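Local coordinates for transketolase (Campylobacter jejuni, PDB 3L84), which belongs to the thiamine diphosphate-dependent transketolase family and forms a dimer of three-domain subunits, at residues L520-E525 with Q573-K578; P560-F565 with Y593-K598; V584-S589 with F618-S623. All blocks are in the same frame, centred on the assembly; numbering follows the deposited sequence.

Contact 1 of 3, residues L520-E525 with Q573-K578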
ATOM      1  N   LEU A 520      -9.978 -18.477 -29.470  1.00 10.56           N
ATOM      2  CA  LEU A 520     -11.174 -17.866 -30.080  1.00 11.00           C
ATOM      3  C   LEU A 520     -11.161 -18.040 -31.591  1.00 11.82           C
ATOM      4  O   LEU A 520     -12.209 -17.978 -32.236  1.00 12.95           O
ATOM      5  CB  LEU A 520     -11.242 -16.344 -29.800  1.00 11.71           C
ATOM      6  CG  LEU A 520     -11.568 -16.010 -28.387  1.00 12.78           C
ATOM      7  CD1 LEU A 520     -11.382 -14.528 -28.170  1.00 13.69           C
ATOM      8  CD2 LEU A 520     -13.002 -16.418 -28.059  1.00 15.16           C
ATOM      9  N   LYS A 521      -9.971 -18.182 -32.170  1.00 11.46           N
ATOM     10  CA  LYS A 521      -9.817 -18.325 -33.621  1.00 11.10           C
ATOM     11  C   LYS A 521      -8.626 -19.203 -33.828  1.00 10.39           C
ATOM     12  O   LYS A 521      -7.591 -19.007 -33.176  1.00 10.37           O
ATOM     13  CB  LYS A 521      -9.615 -16.959 -34.297  1.00 11.09           C
ATOM     14  CG  LYS A 521      -9.457 -16.986 -35.798  1.00 17.46           C
ATOM     15  CD  LYS A 521      -9.292 -15.555 -36.292  1.00 22.92           C
ATOM     16  CE  LYS A 521      -8.977 -15.443 -37.757  1.00 26.55           C
ATOM     17  NZ  LYS A 521      -9.309 -14.048 -38.188  1.00 27.69           N
ATOM     18  N   GLU A 522      -8.768 -20.200 -34.692  1.00 10.93           N
ATOM     19  CA  GLU A 522      -7.692 -21.148 -34.968  1.00 11.34           C
ATOM     20  C   GLU A 522      -7.590 -21.336 -36.454  1.00 11.78           C
ATOM     21  O   GLU A 522      -8.587 -21.625 -37.105  1.00 12.42           O
ATOM     22  CB  GLU A 522      -7.948 -22.492 -34.295  1.00 11.34           C
ATOM     23  CG  GLU A 522      -6.789 -23.517 -34.386  1.00 13.61           C
ATOM     24  CD  GLU A 522      -6.973 -24.765 -33.551  1.00 14.05           C
ATOM     25  OE1 GLU A 522      -8.126 -25.173 -33.310  1.00 15.63           O
ATOM     26  OE2 GLU A 522      -5.958 -25.370 -33.160  1.00 16.05           O
ATOM     27  N   SER A 523      -6.377 -21.213 -36.957  1.00 12.57           N
ATOM     28  CA  SER A 523      -6.106 -21.380 -38.374  1.00 14.03           C
ATOM     29  C   SER A 523      -4.999 -22.392 -38.579  1.00 14.85           C
ATOM     30  O   SER A 523      -3.989 -22.378 -37.859  1.00 15.59           O
ATOM     31  CB  SER A 523      -5.704 -20.044 -38.999  1.00 14.93           C
ATOM     32  OG  SER A 523      -6.716 -19.065 -38.815  1.00 19.10           O
ATOM     33  N   LYS A 524      -5.170 -23.228 -39.606  1.00 14.82           N
ATOM     34  CA  LYS A 524      -4.150 -24.178 -40.001  1.00 14.86           C
ATOM     35  C   LYS A 524      -2.879 -23.421 -40.398  1.00 14.23           C
ATOM     36  O   LYS A 524      -2.932 -22.376 -41.061  1.00 13.67           O
ATOM     37  CB  LYS A 524      -4.662 -25.050 -41.157  1.00 14.60           C
ATOM     38  N   GLU A 525      -1.740 -23.932 -39.942  1.00 14.41           N
ATOM     39  CA  GLU A 525      -0.429 -23.354 -40.262  1.00 14.02           C
ATOM     40  C   GLU A 525      -0.391 -21.849 -39.945  1.00 13.04           C
ATOM     41  O   GLU A 525       0.074 -21.033 -40.742  1.00 13.08           O
ATOM     42  CB  GLU A 525      -0.053 -23.629 -41.721  1.00 15.28           C
ATOM     43  CG  GLU A 525       0.113 -25.114 -42.053  1.00 18.51           C
ATOM     44  CD  GLU A 525       1.256 -25.785 -41.277  1.00 22.05           C
ATOM     45  OE1 GLU A 525       2.288 -25.130 -41.029  1.00 25.13           O
ATOM     46  OE2 GLU A 525       1.107 -26.970 -40.910  1.00 27.89           O
ATOM     47  N   GLN A 573      -0.660 -25.850 -24.305  1.00  9.36           N
ATOM     48  CA  GLN A 573      -0.021 -24.566 -24.604  1.00 10.34           C
ATOM     49  C   GLN A 573       0.446 -24.532 -26.054  1.00 11.76           C
ATOM     50  O   GLN A 573       0.291 -23.511 -26.722  1.00 12.69           O
ATOM     51  CB  GLN A 573       1.166 -24.301 -23.662  1.00 10.86           C
ATOM     52  CG  GLN A 573       0.751 -24.151 -22.169  1.00 12.32           C
ATOM     53  CD  GLN A 573       1.893 -23.898 -21.223  1.00 14.10           C
ATOM     54  OE1 GLN A 573       3.025 -24.173 -21.542  1.00 17.37           O
ATOM     55  NE2 GLN A 573       1.597 -23.380 -20.025  1.00 13.30           N
ATOM     56  N   GLU A 574       0.996 -25.643 -26.526  1.00 11.43           N
ATOM     57  CA  GLU A 574       1.530 -25.716 -27.884  1.00 11.74           C
ATOM     58  C   GLU A 574       0.447 -25.651 -28.944  1.00 11.85           C
ATOM     59  O   GLU A 574       0.702 -25.164 -30.064  1.00 12.07           O
ATOM     60  CB  GLU A 574       2.367 -26.991 -28.072  1.00 13.17           C
ATOM     61  CG  GLU A 574       3.664 -26.911 -27.335  1.00 16.03           C
ATOM     62  CD  GLU A 574       4.539 -28.136 -27.484  1.00 21.53           C
ATOM     63  OE1 GLU A 574       4.069 -29.166 -28.026  1.00 23.30           O
ATOM     64  OE2 GLU A 574       5.704 -28.054 -27.033  1.00 23.19           O
ATOM     65  N   ARG A 575      -0.741 -26.158 -28.648  1.00 10.75           N
ATOM     66  CA  ARG A 575      -1.842 -25.997 -29.574  1.00 11.06           C
ATOM     67  C   ARG A 575      -2.228 -24.528 -29.712  1.00 11.20           C
ATOM     68  O   ARG A 575      -2.500 -24.057 -30.812  1.00 12.35           O
ATOM     69  CB  ARG A 575      -3.049 -26.807 -29.164  1.00 11.85           C
ATOM     70  CG  ARG A 575      -4.175 -26.622 -30.152  1.00 14.40           C
ATOM     71  CD  ARG A 575      -5.087 -27.797 -30.270  1.00 17.07           C
ATOM     72  NE  ARG A 575      -6.216 -27.426 -31.104  1.00 16.82           N
ATOM     73  CZ  ARG A 575      -7.308 -28.157 -31.230  1.00 16.58           C
ATOM     74  NH1 ARG A 575      -7.404 -29.321 -30.595  1.00 18.80           N
ATOM     75  NH2 ARG A 575      -8.312 -27.706 -31.975  1.00 17.15           N
ATOM     76  N   LEU A 576      -2.277 -23.804 -28.592  1.00  9.96           N
ATOM     77  CA  LEU A 576      -2.640 -22.392 -28.645  1.00 11.07           C
ATOM     78  C   LEU A 576      -1.604 -21.515 -29.333  1.00 10.14           C
ATOM     79  O   LEU A 576      -1.956 -20.631 -30.141  1.00 12.09           O
ATOM     80  CB  LEU A 576      -2.865 -21.829 -27.246  1.00 10.14           C
ATOM     81  CG  LEU A 576      -4.288 -21.978 -26.692  1.00  9.81           C
ATOM     82  CD1 LEU A 576      -4.836 -23.415 -26.751  1.00  9.99           C
ATOM     83  CD2 LEU A 576      -4.334 -21.426 -25.275  1.00 10.08           C
ATOM     84  N   LEU A 577      -0.337 -21.727 -28.984  1.00  9.96           N
ATOM     85  CA  LEU A 577       0.723 -20.776 -29.262  1.00 10.76           C
ATOM     86  C   LEU A 577       1.485 -21.157 -30.525  1.00 12.00           C
ATOM     87  O   LEU A 577       2.574 -21.758 -30.477  1.00 14.83           O
ATOM     88  CB  LEU A 577       1.653 -20.649 -28.042  1.00 11.24           C
ATOM     89  CG  LEU A 577       0.955 -20.242 -26.713  1.00 11.36           C
ATOM     90  CD1 LEU A 577       1.948 -20.305 -25.540  1.00 13.72           C
ATOM     91  CD2 LEU A 577       0.293 -18.870 -26.823  1.00 12.92           C
ATOM     92  N   LYS A 578       0.929 -20.744 -31.645  1.00 10.29           N
ATOM     93  CA  LYS A 578       1.474 -21.097 -32.949  1.00  9.41           C
ATOM     94  C   LYS A 578       2.195 -19.930 -33.614  1.00  8.96           C
ATOM     95  O   LYS A 578       1.786 -18.775 -33.480  1.00 10.59           O
ATOM     96  CB  LYS A 578       0.340 -21.528 -33.867  1.00  9.25           C
ATOM     97  CG  LYS A 578      -0.350 -22.805 -33.453  1.00 11.10           C
ATOM     98  CD  LYS A 578       0.566 -23.983 -33.477  1.00 12.20           C
ATOM     99  CE  LYS A 578      -0.207 -25.285 -33.292  1.00 14.29           C
ATOM    100  NZ  LYS A 578       0.740 -26.379 -33.209  1.00 18.06           N
TER
HETATM  101  O   HOH W   1      -3.580 -24.199 -33.305  1.00 13.01           O
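Glu522 and Arg575 reach each other on extended arms: CG stands anti to the backbone N in both (chi1 -173° in Glu522, -180° in Arg575), Glu522 stays stretched beyond CG, and Arg575 runs out straight from CG to NE. The two side chains meet at about a right angle, carboxylate against the side of the guanidinium group that carries NE and NH2. Each nitrogen takes one oxygen, giving a side-on, two-bond salt bridge. Arg575 NH2 donates to Glu522 OE1 at 2.9 Å, almost perfectly straight and within the guanidinium plane; Arg575 NE donates to Glu522 OE2, also at 2.9 Å, in a more bent bond whose acceptor lies slightly out of that plane. Both oxygens use their syn lone pairs, and the two flat groups lie only 23° from coplanar, so the paired bonds restrain the rotation of both ends. A water adds a second link: it donates to Glu522 OE2 at 2.7 Å and to the backbone O of Arg575 at 2.7 Å. OE2 therefore accepts from the arginine side chain and from a water anchored on the same residue's carbonyl. Lys578 carries an opposite charge nearby and may add a weak attraction; its NZ makes a weak bond to Glu574 O.

This is a surface contact of small area, carried by charge and hydrogen bonding. Arg575 also makes a cation-pi interaction with Phe510. Glu522 lies just past strand 518-521, an outermost strand of the mixed sheet within this chain, where Leu520 and Lys521 form a classic bulge opposite Val556 of strand 554-558. The salt bridge thus ties this sheet margin to the last turn of helix 570-576, while Lys521 packs on helix 537-549.

Contact 2 of 3, residues P560-F565 with Y593-K598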
ATOM      1  N   PRO A 560      -7.979 -14.882 -20.040  1.00  9.54           N
ATOM      2  CA  PRO A 560      -8.571 -14.277 -18.868  1.00 10.27           C
ATOM      3  C   PRO A 560      -7.786 -14.514 -17.595  1.00  9.64           C
ATOM      4  O   PRO A 560      -7.980 -13.758 -16.648  1.00 10.35           O
ATOM      5  CB  PRO A 560      -9.972 -14.911 -18.828  1.00 11.00           C
ATOM      6  CG  PRO A 560      -9.829 -16.185 -19.580  1.00 10.11           C
ATOM      7  CD  PRO A 560      -8.891 -15.847 -20.695  1.00  9.68           C
ATOM      8  N   CYS A 561      -6.953 -15.554 -17.508  1.00 10.13           N
ATOM      9  CA  CYS A 561      -6.191 -15.784 -16.283  1.00  9.00           C
ATOM     10  C   CYS A 561      -4.811 -16.372 -16.579  1.00  9.27           C
ATOM     11  O   CYS A 561      -4.660 -17.555 -16.860  1.00  9.64           O
ATOM     12  CB  CYS A 561      -6.987 -16.642 -15.309  1.00  8.75           C
ATOM     13  SG  CYS A 561      -6.125 -16.845 -13.730  1.00 10.49           S
ATOM     14  N   PHE A 562      -3.789 -15.540 -16.461  1.00  9.44           N
ATOM     15  CA  PHE A 562      -2.368 -15.939 -16.668  1.00  9.75           C
ATOM     16  C   PHE A 562      -1.976 -17.099 -15.750  1.00  8.25           C
ATOM     17  O   PHE A 562      -1.347 -18.069 -16.212  1.00  9.23           O
ATOM     18  CB  PHE A 562      -1.500 -14.692 -16.425  1.00  9.56           C
ATOM     19  CG  PHE A 562      -0.019 -14.846 -16.683  1.00  8.39           C
ATOM     20  CD1 PHE A 562       0.541 -14.378 -17.851  1.00 11.13           C
ATOM     21  CD2 PHE A 562       0.804 -15.362 -15.740  1.00 11.00           C
ATOM     22  CE1 PHE A 562       1.916 -14.469 -18.066  1.00 11.08           C
ATOM     23  CE2 PHE A 562       2.194 -15.465 -15.976  1.00 10.96           C
ATOM     24  CZ  PHE A 562       2.711 -15.041 -17.146  1.00  9.08           C
ATOM     25  N   GLU A 563      -2.342 -17.026 -14.476  1.00  8.56           N
ATOM     26  CA  GLU A 563      -1.925 -18.045 -13.510  1.00  8.73           C
ATOM     27  C   GLU A 563      -2.476 -19.422 -13.860  1.00  9.16           C
ATOM     28  O   GLU A 563      -1.789 -20.430 -13.713  1.00 10.18           O
ATOM     29  CB  GLU A 563      -2.348 -17.661 -12.100  1.00  9.68           C
ATOM     30  CG  GLU A 563      -1.718 -16.374 -11.636  1.00 10.08           C
ATOM     31  CD  GLU A 563      -2.557 -15.103 -11.829  1.00 11.15           C
ATOM     32  OE1 GLU A 563      -3.468 -15.064 -12.697  1.00 11.92           O
ATOM     33  OE2 GLU A 563      -2.368 -14.172 -11.015  1.00 10.85           O
ATOM     34  N   LEU A 564      -3.720 -19.484 -14.333  1.00  8.22           N
ATOM     35  CA  LEU A 564      -4.265 -20.760 -14.751  1.00  8.79           C
ATOM     36  C   LEU A 564      -3.594 -21.256 -16.002  1.00  7.64           C
ATOM     37  O   LEU A 564      -3.367 -22.458 -16.140  1.00  8.99           O
ATOM     38  CB  LEU A 564      -5.788 -20.706 -14.971  1.00  9.12           C
ATOM     39  CG  LEU A 564      -6.631 -20.549 -13.735  1.00  8.81           C
ATOM     40  CD1 LEU A 564      -8.111 -20.375 -14.133  1.00 11.09           C
ATOM     41  CD2 LEU A 564      -6.435 -21.700 -12.787  1.00 11.36           C
ATOM     42  N   PHE A 565      -3.251 -20.365 -16.919  1.00  8.17           N
ATOM     43  CA  PHE A 565      -2.565 -20.780 -18.139  1.00  7.98           C
ATOM     44  C   PHE A 565      -1.213 -21.426 -17.827  1.00  8.59           C
ATOM     45  O   PHE A 565      -0.794 -22.401 -18.474  1.00  8.44           O
ATOM     46  CB  PHE A 565      -2.442 -19.610 -19.139  1.00  9.05           C
ATOM     47  CG  PHE A 565      -1.992 -20.003 -20.498  1.00  9.17           C
ATOM     48  CD1 PHE A 565      -2.411 -21.181 -21.104  1.00  9.31           C
ATOM     49  CD2 PHE A 565      -1.204 -19.124 -21.227  1.00 11.28           C
ATOM     50  CE1 PHE A 565      -1.993 -21.505 -22.375  1.00 10.08           C
ATOM     51  CE2 PHE A 565      -0.811 -19.440 -22.515  1.00 13.47           C
ATOM     52  CZ  PHE A 565      -1.191 -20.628 -23.097  1.00 12.38           C
ATOM     53  N   TYR A 593       6.069 -12.226 -21.770  1.00  6.58           N
ATOM     54  CA  TYR A 593       7.147 -12.897 -22.500  1.00  7.37           C
ATOM     55  C   TYR A 593       7.338 -14.353 -22.106  1.00  7.29           C
ATOM     56  O   TYR A 593       8.006 -15.076 -22.820  1.00  7.30           O
ATOM     57  CB  TYR A 593       8.455 -12.125 -22.318  1.00  6.37           C
ATOM     58  CG  TYR A 593       8.586 -10.828 -23.107  1.00  6.90           C
ATOM     59  CD1 TYR A 593       8.784 -10.864 -24.499  1.00  7.42           C
ATOM     60  CD2 TYR A 593       8.479  -9.613 -22.509  1.00  8.87           C
ATOM     61  CE1 TYR A 593       8.926  -9.688 -25.235  1.00  8.60           C
ATOM     62  CE2 TYR A 593       8.619  -8.432 -23.249  1.00  8.06           C
ATOM     63  CZ  TYR A 593       8.862  -8.490 -24.603  1.00  9.18           C
ATOM     64  OH  TYR A 593       8.987  -7.312 -25.309  1.00 11.75           O
ATOM     65  N   LYS A 594       6.737 -14.839 -21.010  1.00  6.42           N
ATOM     66  CA  LYS A 594       6.721 -16.263 -20.718  1.00  6.73           C
ATOM     67  C   LYS A 594       6.079 -17.028 -21.880  1.00  7.34           C
ATOM     68  O   LYS A 594       6.506 -18.147 -22.190  1.00  9.07           O
ATOM     69  CB  LYS A 594       6.016 -16.528 -19.403  1.00  6.54           C
ATOM     70  CG  LYS A 594       6.007 -17.957 -19.013  1.00  7.59           C
ATOM     71  CD  LYS A 594       5.549 -18.182 -17.587  1.00  9.52           C
ATOM     72  CE  LYS A 594       5.533 -19.681 -17.266  1.00 10.51           C
ATOM     73  NZ  LYS A 594       5.393 -19.947 -15.797  1.00 12.76           N
ATOM     74  N   PHE A 595       5.076 -16.443 -22.522  1.00  7.41           N
ATOM     75  CA  PHE A 595       4.301 -17.111 -23.562  1.00  9.08           C
ATOM     76  C   PHE A 595       4.431 -16.492 -24.925  1.00  9.10           C
ATOM     77  O   PHE A 595       4.096 -17.156 -25.909  1.00 10.20           O
ATOM     78  CB  PHE A 595       2.815 -17.149 -23.174  1.00  9.37           C
ATOM     79  CG  PHE A 595       2.555 -17.848 -21.903  1.00 10.15           C
ATOM     80  CD1 PHE A 595       2.790 -19.200 -21.820  1.00 13.51           C
ATOM     81  CD2 PHE A 595       2.052 -17.175 -20.805  1.00 11.35           C
ATOM     82  CE1 PHE A 595       2.571 -19.881 -20.636  1.00 14.53           C
ATOM     83  CE2 PHE A 595       1.820 -17.872 -19.610  1.00 11.98           C
ATOM     84  CZ  PHE A 595       2.093 -19.216 -19.563  1.00 12.77           C
ATOM     85  N   CYS A 596       4.938 -15.271 -25.026  1.00  8.07           N
ATOM     86  CA  CYS A 596       4.922 -14.473 -26.249  1.00  8.66           C
ATOM     87  C   CYS A 596       6.318 -14.135 -26.723  1.00  8.27           C
ATOM     88  O   CYS A 596       7.242 -13.930 -25.925  1.00  9.91           O
ATOM     89  CB  CYS A 596       4.185 -13.169 -26.025  1.00  8.36           C
ATOM     90  SG  CYS A 596       2.475 -13.393 -25.463  1.00 10.97           S
ATOM     91  N   HIS A 597       6.503 -14.060 -28.042  1.00  8.00           N
ATOM     92  CA  HIS A 597       7.745 -13.584 -28.630  1.00  7.76           C
ATOM     93  C   HIS A 597       7.852 -12.082 -28.545  1.00  8.03           C
ATOM     94  O   HIS A 597       8.966 -11.544 -28.377  1.00  9.28           O
ATOM     95  CB  HIS A 597       7.860 -14.005 -30.088  1.00  8.35           C
ATOM     96  CG  HIS A 597       7.814 -15.479 -30.278  1.00  9.87           C
ATOM     97  ND1 HIS A 597       8.914 -16.298 -30.158  1.00 15.86           N
ATOM     98  CD2 HIS A 597       6.776 -16.280 -30.592  1.00  8.86           C
ATOM     99  CE1 HIS A 597       8.546 -17.550 -30.390  1.00 13.57           C
ATOM    100  NE2 HIS A 597       7.253 -17.567 -30.663  1.00 14.39           N
ATOM    101  N   LYS A 598       6.728 -11.416 -28.715  1.00  8.09           N
ATOM    102  CA  LYS A 598       6.665  -9.966 -28.702  1.00  7.69           C
ATOM    103  C   LYS A 598       5.524  -9.538 -27.794  1.00  7.24           C
ATOM    104  O   LYS A 598       4.529 -10.241 -27.715  1.00  8.01           O
ATOM    105  CB  LYS A 598       6.408  -9.388 -30.100  1.00  8.62           C
ATOM    106  CG  LYS A 598       7.482  -9.692 -31.143  1.00 10.19           C
ATOM    107  CD  LYS A 598       7.150  -9.031 -32.467  1.00 13.26           C
ATOM    108  CE  LYS A 598       8.226  -9.321 -33.453  1.00 16.25           C
ATOM    109  NZ  LYS A 598       7.888  -8.607 -34.748  1.00 18.97           N
TER
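Phe595 presents one ring face to Phe565, whose CD2 lies 3.6 Å above the plane over the ring centre; the opposite face is backed by the aliphatic CG of its own neighbour Lys594. At its edge, Phe595 meets Phe562: Phe595 CE2 sits over one face of the Phe562 ring, displaced toward the rim, 3.7 Å from Phe562 CE1. This pair is an offset edge-to-face contact, with planes at 65° and centroids 5.3 Å apart. Phe565 and Phe595 are closer, with ring centroids at 4.4 Å, but their planes incline at an intermediate 39°. Phe562 and Phe565 both carry CG anti to the backbone N, directing two rings from one helical turn at the same partner. Lys594 adds its CD near Phe562 CZ, while its NZ forms a salt bridge with Glu566.

Cys561 occupies the N-cap of helix 562-566, its SG accepting a weak bond from Leu564 N. Asn590 of the second subunit packs on Phe562, so the group lies close to the dimer interface. The three phenylalanines make a buried aromatic cluster, joining this short helix to the loop before strand 598-600 in the C-terminal domain.

Contact 3 of 3, residues V584-S589 with F618-S623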
ATOM      1  N   VAL A 584      -0.863  -8.762 -26.321  1.00  7.60           N
ATOM      2  CA  VAL A 584      -1.415  -7.437 -26.424  1.00  7.35           C
ATOM      3  C   VAL A 584      -2.252  -7.124 -25.175  1.00  7.53           C
ATOM      4  O   VAL A 584      -3.260  -7.773 -24.897  1.00  8.21           O
ATOM      5  CB  VAL A 584      -2.314  -7.336 -27.673  1.00  7.88           C
ATOM      6  CG1 VAL A 584      -2.839  -5.918 -27.812  1.00  9.42           C
ATOM      7  CG2 VAL A 584      -1.568  -7.811 -28.960  1.00  8.59           C
ATOM      8  N   GLU A 585      -1.819  -6.127 -24.399  1.00  8.08           N
ATOM      9  CA  GLU A 585      -2.505  -5.735 -23.178  1.00  8.80           C
ATOM     10  C   GLU A 585      -2.251  -4.257 -22.921  1.00  7.76           C
ATOM     11  O   GLU A 585      -1.151  -3.792 -23.094  1.00  7.96           O
ATOM     12  CB  GLU A 585      -2.012  -6.539 -21.962  1.00 10.78           C
ATOM     13  CG  GLU A 585      -2.542  -7.945 -21.857  1.00 12.60           C
ATOM     14  CD  GLU A 585      -2.240  -8.625 -20.524  1.00 13.37           C
ATOM     15  OE1 GLU A 585      -1.202  -8.334 -19.844  1.00 12.86           O
ATOM     16  OE2 GLU A 585      -3.018  -9.517 -20.184  1.00 14.13           O
ATOM     17  N   ALA A 586      -3.260  -3.574 -22.404  1.00  8.06           N
ATOM     18  CA  ALA A 586      -3.139  -2.175 -21.983  1.00  7.39           C
ATOM     19  C   ALA A 586      -2.548  -2.133 -20.574  1.00  8.09           C
ATOM     20  O   ALA A 586      -3.209  -1.810 -19.580  1.00  7.88           O
ATOM     21  CB  ALA A 586      -4.494  -1.444 -22.044  1.00  8.29           C
ATOM     22  N   ALA A 587      -1.289  -2.515 -20.500  1.00  8.50           N
ATOM     23  CA  ALA A 587      -0.557  -2.683 -19.226  1.00  7.52           C
ATOM     24  C   ALA A 587       0.901  -2.799 -19.564  1.00  8.12           C
ATOM     25  O   ALA A 587       1.257  -3.087 -20.710  1.00  7.89           O
ATOM     26  CB  ALA A 587      -1.041  -3.943 -18.492  1.00  8.79           C
ATOM     27  N   HIS A 588       1.757  -2.631 -18.569  1.00  8.30           N
ATOM     28  CA  HIS A 588       3.203  -2.904 -18.738  1.00  8.79           C
ATOM     29  C   HIS A 588       3.382  -4.246 -18.128  1.00 12.08           C
ATOM     30  O   HIS A 588       3.591  -4.351 -16.903  1.00 13.11           O
ATOM     31  CB  HIS A 588       4.030  -1.893 -17.975  1.00  9.55           C
ATOM     32  CG  HIS A 588       5.482  -2.012 -18.230  1.00  8.85           C
ATOM     33  ND1 HIS A 588       6.398  -1.590 -17.309  1.00 10.68           N
ATOM     34  CD2 HIS A 588       6.184  -2.407 -19.324  1.00  8.72           C
ATOM     35  CE1 HIS A 588       7.612  -1.772 -17.799  1.00 10.69           C
ATOM     36  NE2 HIS A 588       7.519  -2.284 -19.006  1.00  9.63           N
ATOM     37  N   SER A 589       3.222  -5.256 -18.966  1.00 10.73           N
ATOM     38  CA  SER A 589       3.135  -6.665 -18.542  1.00 11.78           C
ATOM     39  C   SER A 589       4.213  -7.542 -19.261  1.00 10.29           C
ATOM     40  O   SER A 589       3.985  -8.385 -20.137  1.00 11.29           O
ATOM     41  CB  SER A 589       1.692  -7.200 -18.582  1.00 14.17           C
ATOM     42  OG  SER A 589       1.011  -6.778 -19.756  1.00 16.25           O
ATOM     43  N   PHE A 618      -1.732   5.478 -27.326  1.00  6.61           N
ATOM     44  CA  PHE A 618      -0.907   4.380 -26.868  1.00  6.95           C
ATOM     45  C   PHE A 618      -0.859   3.201 -27.833  1.00  7.94           C
ATOM     46  O   PHE A 618      -0.241   2.169 -27.534  1.00  9.31           O
ATOM     47  CB  PHE A 618      -1.329   3.992 -25.422  1.00  8.42           C
ATOM     48  CG  PHE A 618      -0.813   4.979 -24.422  1.00  8.14           C
ATOM     49  CD1 PHE A 618       0.520   4.974 -24.077  1.00 11.22           C
ATOM     50  CD2 PHE A 618      -1.621   5.965 -23.907  1.00  8.66           C
ATOM     51  CE1 PHE A 618       0.999   5.949 -23.223  1.00 13.71           C
ATOM     52  CE2 PHE A 618      -1.159   6.930 -23.036  1.00  9.28           C
ATOM     53  CZ  PHE A 618       0.134   6.908 -22.674  1.00 10.54           C
ATOM     54  N   GLY A 619      -1.433   3.389 -29.031  1.00  7.88           N
ATOM     55  CA  GLY A 619      -1.224   2.425 -30.096  1.00  7.65           C
ATOM     56  C   GLY A 619      -2.249   1.351 -30.254  1.00  8.07           C
ATOM     57  O   GLY A 619      -2.047   0.433 -31.043  1.00  7.69           O
ATOM     58  N   PHE A 620      -3.353   1.438 -29.547  1.00  7.91           N
ATOM     59  CA  PHE A 620      -4.378   0.371 -29.557  1.00  8.33           C
ATOM     60  C   PHE A 620      -5.389   0.605 -30.640  1.00  9.08           C
ATOM     61  O   PHE A 620      -6.500   1.060 -30.406  1.00 11.10           O
ATOM     62  CB  PHE A 620      -4.976   0.174 -28.156  1.00  8.45           C
ATOM     63  CG  PHE A 620      -3.951  -0.299 -27.168  1.00  8.48           C
ATOM     64  CD1 PHE A 620      -3.637  -1.649 -27.084  1.00 10.03           C
ATOM     65  CD2 PHE A 620      -3.240   0.586 -26.391  1.00  9.64           C
ATOM     66  CE1 PHE A 620      -2.641  -2.090 -26.236  1.00 10.43           C
ATOM     67  CE2 PHE A 620      -2.238   0.147 -25.556  1.00 10.13           C
ATOM     68  CZ  PHE A 620      -1.924  -1.201 -25.480  1.00  9.89           C
ATOM     69  N   SER A 621      -4.932   0.360 -31.867  1.00  8.80           N
ATOM     70  CA  SER A 621      -5.778   0.397 -33.071  1.00  8.83           C
ATOM     71  C   SER A 621      -5.378  -0.760 -33.956  1.00  8.18           C
ATOM     72  O   SER A 621      -4.245  -1.238 -33.895  1.00  8.30           O
ATOM     73  CB  SER A 621      -5.625   1.703 -33.857  1.00  9.60           C
ATOM     74  OG  SER A 621      -4.381   1.715 -34.544  1.00 10.22           O
ATOM     75  N   VAL A 622      -6.295  -1.174 -34.814  1.00  8.00           N
ATOM     76  CA  VAL A 622      -6.004  -2.261 -35.735  1.00  8.18           C
ATOM     77  C   VAL A 622      -4.810  -1.891 -36.628  1.00  8.21           C
ATOM     78  O   VAL A 622      -3.887  -2.693 -36.844  1.00  8.71           O
ATOM     79  CB  VAL A 622      -7.250  -2.625 -36.580  1.00  8.99           C
ATOM     80  CG1 VAL A 622      -6.884  -3.594 -37.748  1.00  9.79           C
ATOM     81  CG2 VAL A 622      -8.293  -3.226 -35.667  1.00 11.23           C
ATOM     82  N   SER A 623      -4.815  -0.702 -37.210  1.00  9.01           N
ATOM     83  CA  SER A 623      -3.757  -0.347 -38.153  0.50  8.70           C
ATOM     84  C   SER A 623      -2.384  -0.392 -37.472  1.00  8.19           C
ATOM     85  O   SER A 623      -1.424  -0.901 -38.050  1.00  8.32           O
ATOM     86  CB  SER A 623      -4.001   1.034 -38.753  0.50  9.05           C
ATOM     87  OG  SER A 623      -5.137   1.020 -39.604  0.50 10.37           O
TER
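Apolar contact across the two segments centres on one ring, that of Phe620. Its CB points toward 584-589, and with CG anti to the carbonyl carbon (chi1 -64°) the ring leads with CE1 and CZ. Val584 CG1 lies at the ring edge, near its plane, 4.1 Å from Phe620 CE1; the two side chains run antiparallel alongside each other. Ala586 CB sits above one face, offset toward the rim, at 4.3 Å from Phe620 CZ. The ring also packs on Leu539 of helix 537-549 and Phe615 of helix 611-617. It thereby joins the turn between helices 611-617 and 622-629 to the end of strand 580-584 in the mixed sheet.

Against the backbone the ring comes nearer still: Phe620 CZ is 3.6 Å from Glu585 O and 3.8 Å from Ala586 CA, both in oblique approach. Ala586 and Phe620 each sit at the centre of an inverse gamma turn.

Hydrogen bonding runs within the segments and to their surroundings. Ser589 OG donates to the anti lone pair of Glu585 OE1 at 2.7 Å, while Glu585 OE2 accepts from Ser533 and forms a salt bridge with Arg463. Gly619, at positive phi, closes helix 611-617 in a Schellman motif, and Ser621 OG caps the next helix at Lys624 N. His588 ND1 bonds to Ala464 O of the second subunit.

No hydrogen bond or salt bridge crosses between the segments. Their association therefore rests on van der Waals packing of the Phe620 ring against Val584, Ala586 and the Glu585 carbonyl.

Overall arrangement
From the N-terminal side, segment 520-525 opens contact 1, which closes at 573-578 around a span that includes strands 528-532 and 554-558. Contact 2 opens inside that span at 560-565 and closes beyond it at 593-598, so the two cross; Gln573 and Leu576 also touch Phe565 directly. Contact 3 starts at 584-589, within the loop of contact 2, and closes at 618-623, crossing contact 2 but following contact 1 in series. Contacts 1 and 3 lie 21 Å apart between centres, with contact 2 linking them in chain order. Together they tie the mixed C-terminal sheet to helices 562-566 and 570-576 and the turn before helix 622-629.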